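PDB 6U7J: beta-glucuronidase from uncultured Clostridium sp., which hydrolyses beta-D-glucuronides, probably releasing the glucuronic acid from conjugates such as those of estrogens in the gut. Local coordinates for residues M349-V363 against L399-S413. Residues are numbered along the deposited sequence; the frame is centred on the assembly and turned at random.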
ATOM      1  N   MET B 349     -33.567  -5.105   1.277  1.00 34.48           N
ATOM      2  CA  MET B 349     -34.475  -6.252   1.282  1.00 37.02           C
ATOM      3  C   MET B 349     -35.307  -6.315   0.005  1.00 35.18           C
ATOM      4  O   MET B 349     -35.521  -7.401  -0.560  1.00 33.59           O
ATOM      5  CB  MET B 349     -35.381  -6.196   2.517  1.00 35.18           C
ATOM      6  CG  MET B 349     -34.618  -6.083   3.827  1.00 31.93           C
ATOM      7  SD  MET B 349     -33.394  -7.400   4.035  1.00 37.37           S
ATOM      8  CE  MET B 349     -34.504  -8.784   4.154  1.00 34.64           C
ATOM      9  N   GLN B 350     -35.788  -5.164  -0.473  1.00 35.85           N
ATOM     10  CA  GLN B 350     -36.490  -5.153  -1.754  1.00 38.94           C
ATOM     11  C   GLN B 350     -35.568  -5.582  -2.892  1.00 36.77           C
ATOM     12  O   GLN B 350     -35.971  -6.344  -3.778  1.00 32.12           O
ATOM     13  CB  GLN B 350     -37.076  -3.768  -2.028  1.00 35.50           C
ATOM     14  CG  GLN B 350     -38.172  -3.362  -1.062  1.00 35.87           C
ATOM     15  CD  GLN B 350     -38.313  -1.854  -0.953  1.00 38.28           C
ATOM     16  OE1 GLN B 350     -37.721  -1.099  -1.736  1.00 37.43           O
ATOM     17  NE2 GLN B 350     -39.098  -1.405   0.017  1.00 37.92           N
ATOM     18  N   MET B 351     -34.324  -5.103  -2.885  1.00 33.51           N
ATOM     19  CA  MET B 351     -33.379  -5.515  -3.921  1.00 39.27           C
ATOM     20  C   MET B 351     -33.207  -7.034  -3.937  1.00 35.05           C
ATOM     21  O   MET B 351     -33.239  -7.665  -4.999  1.00 31.55           O
ATOM     22  CB  MET B 351     -32.041  -4.804  -3.700  1.00 40.03           C
ATOM     23  CG  MET B 351     -31.081  -4.831  -4.885  1.00 49.93           C
ATOM     24  SD  MET B 351     -29.806  -3.537  -4.764  1.00 48.51           S
ATOM     25  CE  MET B 351     -30.784  -2.241  -4.003  1.00 41.02           C
ATOM     26  N   ALA B 352     -33.031  -7.640  -2.759  1.00 33.84           N
ATOM     27  CA  ALA B 352     -32.894  -9.091  -2.675  1.00 31.64           C
ATOM     28  C   ALA B 352     -34.153  -9.795  -3.173  1.00 36.40           C
ATOM     29  O   ALA B 352     -34.073 -10.871  -3.779  1.00 35.81           O
ATOM     30  CB  ALA B 352     -32.583  -9.504  -1.238  1.00 30.37           C
ATOM     31  N   ASP B 353     -35.333  -9.211  -2.913  1.00 35.71           N
ATOM     32  CA  ASP B 353     -36.560  -9.765  -3.482  1.00 34.62           C
ATOM     33  C   ASP B 353     -36.500  -9.762  -4.999  1.00 37.25           C
ATOM     34  O   ASP B 353     -36.870 -10.748  -5.644  1.00 38.52           O
ATOM     35  CB  ASP B 353     -37.789  -8.971  -3.021  1.00 33.06           C
ATOM     36  CG  ASP B 353     -38.300  -9.410  -1.664  1.00 35.90           C
ATOM     37  OD1 ASP B 353     -37.884 -10.482  -1.164  1.00 38.49           O
ATOM     38  OD2 ASP B 353     -39.117  -8.667  -1.089  1.00 41.94           O
ATOM     39  N   GLN B 354     -36.059  -8.649  -5.591  1.00 33.91           N
ATOM     40  CA  GLN B 354     -36.084  -8.552  -7.041  1.00 35.73           C
ATOM     41  C   GLN B 354     -34.994  -9.386  -7.697  1.00 36.28           C
ATOM     42  O   GLN B 354     -35.215  -9.923  -8.784  1.00 37.62           O
ATOM     43  CB  GLN B 354     -35.976  -7.096  -7.468  1.00 33.17           C
ATOM     44  CG  GLN B 354     -37.291  -6.360  -7.322  1.00 42.80           C
ATOM     45  CD  GLN B 354     -37.134  -4.857  -7.390  1.00 44.88           C
ATOM     46  OE1 GLN B 354     -36.487  -4.322  -8.294  1.00 47.62           O
ATOM     47  NE2 GLN B 354     -37.740  -4.163  -6.438  1.00 43.35           N
ATOM     48  N   LYS B 355     -33.830  -9.517  -7.071  1.00 36.54           N
ATOM     49  CA  LYS B 355     -32.745 -10.269  -7.684  1.00 40.56           C
ATOM     50  C   LYS B 355     -32.743 -11.738  -7.292  1.00 39.16           C
ATOM     51  O   LYS B 355     -31.882 -12.484  -7.761  1.00 42.56           O
ATOM     52  CB  LYS B 355     -31.397  -9.639  -7.332  1.00 38.31           C
ATOM     53  CG  LYS B 355     -31.166  -8.297  -7.984  1.00 35.85           C
ATOM     54  CD  LYS B 355     -29.917  -7.651  -7.408  1.00 43.24           C
ATOM     55  CE  LYS B 355     -29.745  -6.237  -7.926  1.00 44.86           C
ATOM     56  NZ  LYS B 355     -29.834  -6.172  -9.406  1.00 44.29           N
ATOM     57  N   GLY B 356     -33.677 -12.176  -6.455  1.00 38.82           N
ATOM     58  CA  GLY B 356     -33.720 -13.578  -6.088  1.00 38.75           C
ATOM     59  C   GLY B 356     -32.636 -14.017  -5.131  1.00 39.80           C
ATOM     60  O   GLY B 356     -32.202 -15.175  -5.192  1.00 42.52           O
ATOM     61  N   ILE B 357     -32.190 -13.133  -4.232  1.00 34.95           N
ATOM     62  CA  ILE B 357     -31.139 -13.463  -3.273  1.00 35.59           C
ATOM     63  C   ILE B 357     -31.783 -13.932  -1.974  1.00 33.69           C
ATOM     64  O   ILE B 357     -32.758 -13.348  -1.496  1.00 35.13           O
ATOM     65  CB  ILE B 357     -30.209 -12.255  -3.043  1.00 38.22           C
ATOM     66  CG1 ILE B 357     -29.428 -11.914  -4.325  1.00 38.40           C
ATOM     67  CG2 ILE B 357     -29.237 -12.521  -1.890  1.00 31.06           C
ATOM     68  CD1 ILE B 357     -28.923 -10.455  -4.385  1.00 34.63           C
ATOM     69  N   VAL B 358     -31.241 -14.983  -1.396  1.00 33.87           N
ATOM     70  CA  VAL B 358     -31.790 -15.567  -0.178  1.00 34.63           C
ATOM     71  C   VAL B 358     -31.126 -14.907   1.024  1.00 36.66           C
ATOM     72  O   VAL B 358     -29.913 -14.690   1.029  1.00 35.21           O
ATOM     73  CB  VAL B 358     -31.585 -17.092  -0.182  1.00 33.05           C
ATOM     74  CG1 VAL B 358     -31.889 -17.677   1.160  1.00 32.01           C
ATOM     75  CG2 VAL B 358     -32.462 -17.728  -1.262  1.00 31.62           C
ATOM     76  N   VAL B 359     -31.910 -14.567   2.047  1.00 32.94           N
ATOM     77  CA  VAL B 359     -31.426 -13.724   3.131  1.00 32.52           C
ATOM     78  C   VAL B 359     -31.751 -14.384   4.465  1.00 31.50           C
ATOM     79  O   VAL B 359     -32.842 -14.932   4.652  1.00 33.15           O
ATOM     80  CB  VAL B 359     -32.031 -12.306   3.030  1.00 31.81           C
ATOM     81  CG1 VAL B 359     -31.677 -11.454   4.221  1.00 35.84           C
ATOM     82  CG2 VAL B 359     -31.567 -11.631   1.758  1.00 31.40           C
ATOM     83  N   ILE B 360     -30.781 -14.377   5.372  1.00 30.32           N
ATOM     84  CA  ILE B 360     -31.010 -14.662   6.782  1.00 26.97           C
ATOM     85  C   ILE B 360     -31.118 -13.309   7.475  1.00 29.31           C
ATOM     86  O   ILE B 360     -30.158 -12.532   7.482  1.00 31.27           O
ATOM     87  CB  ILE B 360     -29.883 -15.518   7.386  1.00 28.75           C
ATOM     88  CG1 ILE B 360     -29.752 -16.864   6.678  1.00 29.44           C
ATOM     89  CG2 ILE B 360     -30.123 -15.766   8.877  1.00 31.13           C
ATOM     90  CD1 ILE B 360     -28.493 -17.638   7.105  1.00 35.07           C
ATOM     91  N   ASP B 361     -32.287 -13.022   8.038  1.00 30.24           N
ATOM     92  CA  ASP B 361     -32.617 -11.733   8.645  1.00 29.22           C
ATOM     93  C   ASP B 361     -32.383 -11.776  10.156  1.00 33.03           C
ATOM     94  O   ASP B 361     -32.952 -12.629  10.853  1.00 33.60           O
ATOM     95  CB  ASP B 361     -34.081 -11.412   8.344  1.00 30.79           C
ATOM     96  CG  ASP B 361     -34.356  -9.935   8.170  1.00 31.06           C
ATOM     97  OD1 ASP B 361     -33.517  -9.074   8.539  1.00 33.25           O
ATOM     98  OD2 ASP B 361     -35.462  -9.640   7.684  1.00 31.09           O
ATOM     99  N   GLU B 362     -31.580 -10.836  10.673  1.00 29.73           N
ATOM    100  CA  GLU B 362     -31.044 -10.936  12.029  1.00 31.14           C
ATOM    101  C   GLU B 362     -31.340  -9.685  12.858  1.00 33.97           C
ATOM    102  O   GLU B 362     -31.231  -8.562  12.355  1.00 33.89           O
ATOM    103  CB  GLU B 362     -29.528 -11.184  11.988  1.00 30.12           C
ATOM    104  CG  GLU B 362     -28.904 -11.561  13.333  1.00 35.77           C
ATOM    105  CD  GLU B 362     -27.435 -11.978  13.208  1.00 39.57           C
ATOM    106  OE1 GLU B 362     -27.174 -13.193  13.003  1.00 33.81           O
ATOM    107  OE2 GLU B 362     -26.545 -11.088  13.297  1.00 33.23           O
ATOM    108  N   VAL B 363     -31.689  -9.880  14.135  1.00 31.36           N
ATOM    109  CA  VAL B 363     -31.923  -8.763  15.062  1.00 33.29           C
ATOM    110  C   VAL B 363     -30.624  -8.391  15.776  1.00 31.52           C
ATOM    111  O   VAL B 363     -29.717  -9.225  15.884  1.00 35.25           O
ATOM    112  CB  VAL B 363     -33.034  -9.090  16.082  1.00 33.10           C
ATOM    113  CG1 VAL B 363     -34.394  -9.181  15.384  1.00 30.48           C
ATOM    114  CG2 VAL B 363     -32.712 -10.349  16.884  1.00 31.07           C
ATOM    115  N   LEU B 399     -39.230  -6.371  13.725  1.00 29.33           N
ATOM    116  CA  LEU B 399     -38.592  -6.931  12.530  1.00 33.69           C
ATOM    117  C   LEU B 399     -39.577  -7.772  11.727  1.00 29.99           C
ATOM    118  O   LEU B 399     -39.662  -7.629  10.500  1.00 30.53           O
ATOM    119  CB  LEU B 399     -37.365  -7.773  12.900  1.00 27.55           C
ATOM    120  CG  LEU B 399     -36.662  -8.367  11.675  1.00 28.45           C
ATOM    121  CD1 LEU B 399     -36.252  -7.301  10.672  1.00 28.44           C
ATOM    122  CD2 LEU B 399     -35.456  -9.153  12.102  1.00 29.04           C
ATOM    123  N   TYR B 400     -40.352  -8.632  12.404  1.00 34.94           N
ATOM    124  CA  TYR B 400     -41.349  -9.440  11.702  1.00 29.85           C
ATOM    125  C   TYR B 400     -42.360  -8.558  10.981  1.00 30.98           C
ATOM    126  O   TYR B 400     -42.671  -8.782   9.806  1.00 33.94           O
ATOM    127  CB  TYR B 400     -42.061 -10.392  12.671  1.00 32.66           C
ATOM    128  CG  TYR B 400     -43.203 -11.138  12.005  1.00 33.38           C
ATOM    129  CD1 TYR B 400     -42.955 -12.186  11.130  1.00 33.56           C
ATOM    130  CD2 TYR B 400     -44.537 -10.753  12.218  1.00 36.15           C
ATOM    131  CE1 TYR B 400     -44.002 -12.856  10.494  1.00 36.86           C
ATOM    132  CE2 TYR B 400     -45.585 -11.403  11.584  1.00 30.86           C
ATOM    133  CZ  TYR B 400     -45.317 -12.455  10.728  1.00 38.55           C
ATOM    134  OH  TYR B 400     -46.357 -13.111  10.111  1.00 41.50           O
ATOM    135  N   GLN B 401     -42.868  -7.525  11.653  1.00 32.07           N
ATOM    136  CA  GLN B 401     -43.870  -6.685  11.004  1.00 31.58           C
ATOM    137  C   GLN B 401     -43.307  -6.025   9.754  1.00 36.57           C
ATOM    138  O   GLN B 401     -44.011  -5.879   8.746  1.00 32.50           O
ATOM    139  CB  GLN B 401     -44.395  -5.626  11.977  1.00 33.50           C
ATOM    140  CG  GLN B 401     -45.507  -6.131  12.898  1.00 37.43           C
ATOM    141  CD  GLN B 401     -46.786  -6.423  12.142  1.00 41.16           C
ATOM    142  OE1 GLN B 401     -47.259  -7.559  12.130  1.00 51.20           O
ATOM    143  NE2 GLN B 401     -47.344  -5.404  11.489  1.00 40.44           N
ATOM    144  N   ARG B 402     -42.036  -5.613   9.795  1.00 32.01           N
ATOM    145  CA  ARG B 402     -41.456  -4.950   8.632  1.00 30.51           C
ATOM    146  C   ARG B 402     -41.187  -5.929   7.489  1.00 28.86           C
ATOM    147  O   ARG B 402     -41.450  -5.612   6.323  1.00 29.36           O
ATOM    148  CB  ARG B 402     -40.170  -4.219   9.028  1.00 33.06           C
ATOM    149  CG  ARG B 402     -39.714  -3.173   8.003  1.00 34.26           C
ATOM    150  CD  ARG B 402     -38.286  -2.750   8.254  1.00 31.86           C
ATOM    151  NE  ARG B 402     -37.337  -3.792   7.852  1.00 30.22           N
ATOM    152  CZ  ARG B 402     -36.023  -3.619   7.759  1.00 30.51           C
ATOM    153  NH1 ARG B 402     -35.469  -2.429   8.041  1.00 26.96           N
ATOM    154  NH2 ARG B 402     -35.255  -4.641   7.387  1.00 28.77           N
ATOM    155  N   ASP B 403     -40.656  -7.119   7.786  1.00 33.02           N
ATOM    156  CA  ASP B 403     -40.121  -7.976   6.727  1.00 30.95           C
ATOM    157  C   ASP B 403     -40.939  -9.244   6.451  1.00 33.02           C
ATOM    158  O   ASP B 403     -40.530 -10.053   5.601  1.00 31.19           O
ATOM    159  CB  ASP B 403     -38.664  -8.348   7.057  1.00 30.60           C
ATOM    160  CG  ASP B 403     -37.707  -7.137   7.012  1.00 35.54           C
ATOM    161  OD1 ASP B 403     -38.153  -5.987   6.757  1.00 30.04           O
ATOM    162  OD2 ASP B 403     -36.500  -7.339   7.251  1.00 30.57           O
ATOM    163  N   LYS B 404     -42.094  -9.426   7.104  1.00 33.74           N
ATOM    164  CA  LYS B 404     -42.823 -10.697   7.016  1.00 33.33           C
ATOM    165  C   LYS B 404     -43.195 -11.051   5.586  1.00 31.11           C
ATOM    166  O   LYS B 404     -43.260 -12.234   5.237  1.00 35.90           O
ATOM    167  CB  LYS B 404     -44.090 -10.643   7.874  1.00 34.78           C
ATOM    168  CG  LYS B 404     -44.995  -9.456   7.560  1.00 34.75           C
ATOM    169  CD  LYS B 404     -46.086  -9.279   8.593  1.00 36.92           C
ATOM    170  CE  LYS B 404     -47.036  -8.171   8.163  1.00 41.69           C
ATOM    171  NZ  LYS B 404     -48.098  -7.907   9.167  1.00 41.62           N
ATOM    172  N   ASN B 405     -43.447 -10.056   4.748  1.00 33.09           N
ATOM    173  CA  ASN B 405     -43.912 -10.300   3.390  1.00 33.73           C
ATOM    174  C   ASN B 405     -42.782 -10.426   2.379  1.00 34.03           C
ATOM    175  O   ASN B 405     -43.050 -10.591   1.184  1.00 33.48           O
ATOM    176  CB  ASN B 405     -44.870  -9.186   2.980  1.00 31.96           C
ATOM    177  CG  ASN B 405     -46.142  -9.201   3.810  1.00 39.05           C
ATOM    178  OD1 ASN B 405     -46.653 -10.272   4.140  1.00 36.25           O
ATOM    179  ND2 ASN B 405     -46.649  -8.023   4.164  1.00 34.38           N
ATOM    180  N   HIS B 406     -41.532 -10.361   2.824  1.00 34.59           N
ATOM    181  CA  HIS B 406     -40.397 -10.519   1.924  1.00 33.17           C
ATOM    182  C   HIS B 406     -40.135 -12.000   1.625  1.00 32.39           C
ATOM    183  O   HIS B 406     -39.728 -12.754   2.514  1.00 33.42           O
ATOM    184  CB  HIS B 406     -39.149  -9.877   2.530  1.00 32.91           C
ATOM    185  CG  HIS B 406     -39.119  -8.376   2.429  1.00 36.68           C
ATOM    186  ND1 HIS B 406     -39.307  -7.703   1.239  1.00 34.00           N
ATOM    187  CD2 HIS B 406     -38.887  -7.422   3.366  1.00 31.70           C
ATOM    188  CE1 HIS B 406     -39.210  -6.400   1.450  1.00 37.10           C
ATOM    189  NE2 HIS B 406     -38.953  -6.204   2.732  1.00 35.71           N
ATOM    190  N   PRO B 407     -40.346 -12.454   0.389  1.00 30.32           N
ATOM    191  CA  PRO B 407     -39.913 -13.804   0.037  1.00 33.80           C
ATOM    192  C   PRO B 407     -38.410 -14.000   0.151  1.00 37.06           C
ATOM    193  O   PRO B 407     -37.960 -15.151   0.337  1.00 36.16           O
ATOM    194  CB  PRO B 407     -40.377 -13.961  -1.418  1.00 33.99           C
ATOM    195  CG  PRO B 407     -40.383 -12.544  -1.942  1.00 35.11           C
ATOM    196  CD  PRO B 407     -40.820 -11.692  -0.785  1.00 31.22           C
ATOM    197  N   CYS B 408     -37.590 -12.956   0.073  1.00 32.93           N
ATOM    198  CA  CYS B 408     -36.156 -13.224   0.169  1.00 32.12           C
ATOM    199  C   CYS B 408     -35.781 -13.737   1.573  1.00 33.30           C
ATOM    200  O   CYS B 408     -34.836 -14.524   1.693  1.00 29.74           O
ATOM    201  CB  CYS B 408     -35.344 -11.986  -0.254  1.00 33.28           C
ATOM    202  SG  CYS B 408     -35.437 -10.613   0.945  1.00 32.79           S
ATOM    203  N   VAL B 409     -36.553 -13.390   2.608  1.00 32.85           N
ATOM    204  CA  VAL B 409     -36.226 -13.832   3.958  1.00 31.15           C
ATOM    205  C   VAL B 409     -36.645 -15.286   4.150  1.00 36.31           C
ATOM    206  O   VAL B 409     -37.836 -15.598   4.146  1.00 33.06           O
ATOM    207  CB  VAL B 409     -36.877 -12.941   5.012  1.00 35.61           C
ATOM    208  CG1 VAL B 409     -36.667 -13.511   6.429  1.00 33.40           C
ATOM    209  CG2 VAL B 409     -36.310 -11.550   4.902  1.00 29.12           C
ATOM    210  N   VAL B 410     -35.675 -16.192   4.335  1.00 33.36           N
ATOM    211  CA  VAL B 410     -36.019 -17.592   4.549  1.00 34.33           C
ATOM    212  C   VAL B 410     -35.732 -18.054   5.961  1.00 35.02           C
ATOM    213  O   VAL B 410     -36.053 -19.210   6.297  1.00 36.64           O
ATOM    214  CB  VAL B 410     -35.330 -18.515   3.529  1.00 31.92           C
ATOM    215  CG1 VAL B 410     -35.616 -18.013   2.108  1.00 28.65           C
ATOM    216  CG2 VAL B 410     -33.819 -18.624   3.814  1.00 30.27           C
ATOM    217  N   MET B 411     -35.184 -17.197   6.815  1.00 29.90           N
ATOM    218  CA  MET B 411     -34.844 -17.641   8.156  1.00 32.48           C
ATOM    219  C   MET B 411     -34.593 -16.420   9.033  1.00 35.46           C
ATOM    220  O   MET B 411     -34.120 -15.391   8.546  1.00 31.05           O
ATOM    221  CB  MET B 411     -33.612 -18.565   8.126  1.00 27.85           C
ATOM    222  CG  MET B 411     -33.239 -19.176   9.479  1.00 34.27           C
ATOM    223  SD  MET B 411     -32.267 -20.708   9.351  1.00 41.47           S
ATOM    224  CE  MET B 411     -30.855 -20.142   8.407  1.00 33.74           C
ATOM    225  N   TRP B 412     -34.943 -16.538  10.321  1.00 33.35           N
ATOM    226  CA  TRP B 412     -34.682 -15.495  11.305  1.00 33.96           C
ATOM    227  C   TRP B 412     -33.503 -15.928  12.156  1.00 34.74           C
ATOM    228  O   TRP B 412     -33.497 -17.045  12.678  1.00 34.87           O
ATOM    229  CB  TRP B 412     -35.878 -15.231  12.233  1.00 36.35           C
ATOM    230  CG  TRP B 412     -37.190 -14.937  11.557  1.00 35.97           C
ATOM    231  CD1 TRP B 412     -38.277 -15.740  11.534  1.00 35.03           C
ATOM    232  CD2 TRP B 412     -37.554 -13.747  10.840  1.00 37.32           C
ATOM    233  NE1 TRP B 412     -39.291 -15.150  10.824  1.00 35.91           N
ATOM    234  CE2 TRP B 412     -38.877 -13.925  10.385  1.00 37.35           C
ATOM    235  CE3 TRP B 412     -36.884 -12.558  10.521  1.00 33.98           C
ATOM    236  CZ2 TRP B 412     -39.550 -12.963   9.629  1.00 36.77           C
ATOM    237  CZ3 TRP B 412     -37.549 -11.603   9.768  1.00 34.15           C
ATOM    238  CH2 TRP B 412     -38.871 -11.809   9.334  1.00 35.80           C
ATOM    239  N   SER B 413     -32.521 -15.049  12.314  1.00 31.53           N
ATOM    240  CA  SER B 413     -31.477 -15.255  13.301  1.00 34.06           C
ATOM    241  C   SER B 413     -31.753 -14.322  14.465  1.00 32.46           C
ATOM    242  O   SER B 413     -31.890 -13.112  14.269  1.00 37.32           O
ATOM    243  CB  SER B 413     -30.082 -15.000  12.727  1.00 29.91           C
ATOM    244  OG  SER B 413     -29.149 -14.895  13.781  1.00 33.44           O
TER
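M349 lays its CB over one face of the H406 imidazole, a CH-pi contact 3.9 Å from the ring centroid. At the ring's edge D353 OD2 accepts the hydrogen bond from H406 ND1 (2.5 Å), its carboxylate plane turned 51° from the ring, and Q350 CG lies near CE1. A carboxylate suits D353 because its second oxygen remains for the type I turn H406-V409: OD1 takes the backbone N of C408 at 2.8 Å, so helix 346-355 grips this turn through two donors. The W412 indole carries V409 CG1 on one face, while D361 CB packs against CE3; the indole NE1 is hydrogen-bonded to D440. Strands 358-362 and 409-416 are parallel neighbours in the TIM barrel of this family 2 glycosidase, joined by backbone bonds such as D361 N to M411 O (3.0 Å). Between strand 358-362 and helix 386-403, D361 OD2 lies 2.6 Å from D403 OD2, a separation at which one of the two acids probably holds a proton; R402, the cation of D403's salt bridge, grips it side-on through NE and NH2. The compact S413 turns OG anti to its own N (chi1 166°) and donates to E362 OE1 at 2.7 Å, on that oxygen's anti side; R338 forms a salt bridge with the same oxygen. Just past strand 358-362, CG1 of the branched V363 meets L399 CD2 at 3.4 Å.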